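Local structure of amidohydrolase (4DZH) at residues 125-130 with 424-429. The protein is a zinc-binding amidohydrolase that probably deaminates adenosine-type nucleosides such as 5'-methylthioadenosine. Numbering follows the deposited sequence.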
# COMPACT_ATOMS: atom_id res chain seq x y z
N ILE A 125 15.47 -8.08 8.97
CA ILE A 125 15.89 -7.00 9.85
C ILE A 125 16.27 -5.76 9.01
O ILE A 125 15.84 -4.64 9.30
CB ILE A 125 17.06 -7.44 10.74
CG1 ILE A 125 16.58 -8.44 11.79
CG2 ILE A 125 17.76 -6.20 11.35
CD1 ILE A 125 17.75 -9.13 12.52
N ALA A 126 17.00 -5.96 7.91
CA ALA A 126 17.30 -4.83 7.02
C ALA A 126 16.01 -4.19 6.45
O ALA A 126 15.87 -2.96 6.43
CB ALA A 126 18.24 -5.31 5.90
N GLU A 127 15.09 -5.02 5.96
CA GLU A 127 13.86 -4.50 5.40
C GLU A 127 13.01 -3.77 6.44
O GLU A 127 12.43 -2.70 6.16
CB GLU A 127 13.03 -5.62 4.74
CG GLU A 127 11.73 -5.06 4.14
CD GLU A 127 10.93 -6.07 3.35
OE1 GLU A 127 11.40 -7.19 3.13
OE2 GLU A 127 9.80 -5.68 2.97
N MET A 128 13.01 -4.31 7.67
CA MET A 128 12.21 -3.72 8.74
C MET A 128 12.78 -2.38 9.14
O MET A 128 12.06 -1.41 9.18
CB MET A 128 12.08 -4.65 9.93
CG MET A 128 11.20 -5.85 9.59
SD MET A 128 10.88 -6.88 11.05
CE MET A 128 12.56 -7.46 11.43
N LEU A 129 14.09 -2.32 9.32
CA LEU A 129 14.73 -1.05 9.73
C LEU A 129 14.53 0.04 8.68
O LEU A 129 14.20 1.18 9.00
CB LEU A 129 16.23 -1.21 10.02
CG LEU A 129 16.53 -2.08 11.23
CD1 LEU A 129 18.01 -2.46 11.30
CD2 LEU A 129 16.08 -1.33 12.51
N ARG A 130 14.66 -0.34 7.41
CA ARG A 130 14.56 0.63 6.31
C ARG A 130 13.13 1.21 6.22
O ARG A 130 12.91 2.31 5.68
CB ARG A 130 15.02 -0.01 5.00
CG ARG A 130 16.58 -0.05 4.87
CD ARG A 130 17.05 -1.10 3.90
NE ARG A 130 16.52 -0.91 2.54
CZ ARG A 130 17.16 -0.27 1.56
NH1 ARG A 130 18.35 0.31 1.75
NH2 ARG A 130 16.58 -0.22 0.35
N ARG A 424 19.11 6.91 5.88
CA ARG A 424 18.79 5.76 5.03
C ARG A 424 19.90 4.73 4.93
O ARG A 424 19.74 3.74 4.20
CB ARG A 424 18.41 6.20 3.62
CG ARG A 424 17.23 7.15 3.55
CD ARG A 424 15.88 6.42 3.65
NE ARG A 424 15.67 5.33 2.70
CZ ARG A 424 14.92 4.26 3.00
NH1 ARG A 424 14.34 4.19 4.20
NH2 ARG A 424 14.75 3.28 2.11
N GLU A 425 21.01 4.94 5.63
CA GLU A 425 22.11 3.97 5.60
C GLU A 425 21.99 2.99 6.77
O GLU A 425 21.92 3.43 7.93
CB GLU A 425 23.50 4.65 5.57
CG GLU A 425 24.65 3.63 5.34
CD GLU A 425 26.05 4.26 5.23
OE1 GLU A 425 26.14 5.51 5.28
OE2 GLU A 425 27.05 3.50 5.10
N LEU A 426 22.06 1.69 6.51
CA LEU A 426 22.05 0.68 7.56
C LEU A 426 23.43 0.54 8.21
O LEU A 426 24.42 0.36 7.51
CB LEU A 426 21.63 -0.68 7.01
CG LEU A 426 20.13 -0.90 6.78
CD1 LEU A 426 20.02 -2.20 6.06
CD2 LEU A 426 19.42 -0.94 8.15
N ILE A 427 23.47 0.58 9.53
CA ILE A 427 24.70 0.44 10.31
C ILE A 427 25.04 -1.01 10.56
O ILE A 427 24.19 -1.82 10.98
CB ILE A 427 24.55 1.16 11.65
CG1 ILE A 427 24.20 2.64 11.43
CG2 ILE A 427 25.83 1.06 12.48
CD1 ILE A 427 25.12 3.35 10.41
N ASP A 428 26.28 -1.35 10.30
CA ASP A 428 26.74 -2.72 10.47
C ASP A 428 25.95 -3.72 9.64
O ASP A 428 25.89 -4.91 10.02
CB ASP A 428 26.73 -3.14 11.95
CG ASP A 428 27.71 -2.32 12.81
OD1 ASP A 428 28.76 -1.85 12.29
OD2 ASP A 428 27.42 -2.18 14.02
N MET A 429 25.31 -3.27 8.55
CA MET A 429 24.75 -4.20 7.60
C MET A 429 25.24 -3.76 6.24
O MET A 429 25.44 -2.58 6.00
CB MET A 429 23.20 -4.22 7.65
CG MET A 429 22.66 -4.36 9.08
SD MET A 429 20.92 -4.82 9.08
CE MET A 429 20.98 -6.54 8.65
O HOH W 1 19.80 1.05 3.86
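Helix 114-130 passes the short strand 425-426 and its flanking loop with the CA atoms of Ala126 and Leu426 7.3 Å apart and those of Arg130 and Arg424 6.8 Å apart. Leu426 carries much of the apolar part of the contact: its CD1 sits 3.6 Å from Ala126 CB and also meets the CD methylene of Arg130, while CD2 lies 3.7 Å from Leu129 CB. Further up the helix, Met429 lays its SD by Ile125 CG2, at 4.1 Å; the bend at chi3 (75°) turns CE back to Ala126 CB. The polar end belongs to the arginines. In the conformer described, one of two, Arg424 is folded at chi2 and chi3 and brings NH1 to the carbonyl O of Arg130, a 2.8 Å hydrogen bond using an in-plane lone pair of that oxygen; NH1 also bonds Val410 O. More tentatively, given the second conformer, Arg424 NH2 lies over one face of the Arg130 guanidinium, the two NH2 atoms 4.3 Å apart. A water bridges Arg130 NH1 and Arg424 O, and a salt bridge from Arg130 NE to Glu390 of the second subunit probably eases any like-charge approach. Strand 425-426 pairs antiparallel with 418-422, and the contact thus packs helix 114-130 of the amidohydrolase TIM barrel against an edge of the C-terminal β-structure, beside the dimer interface.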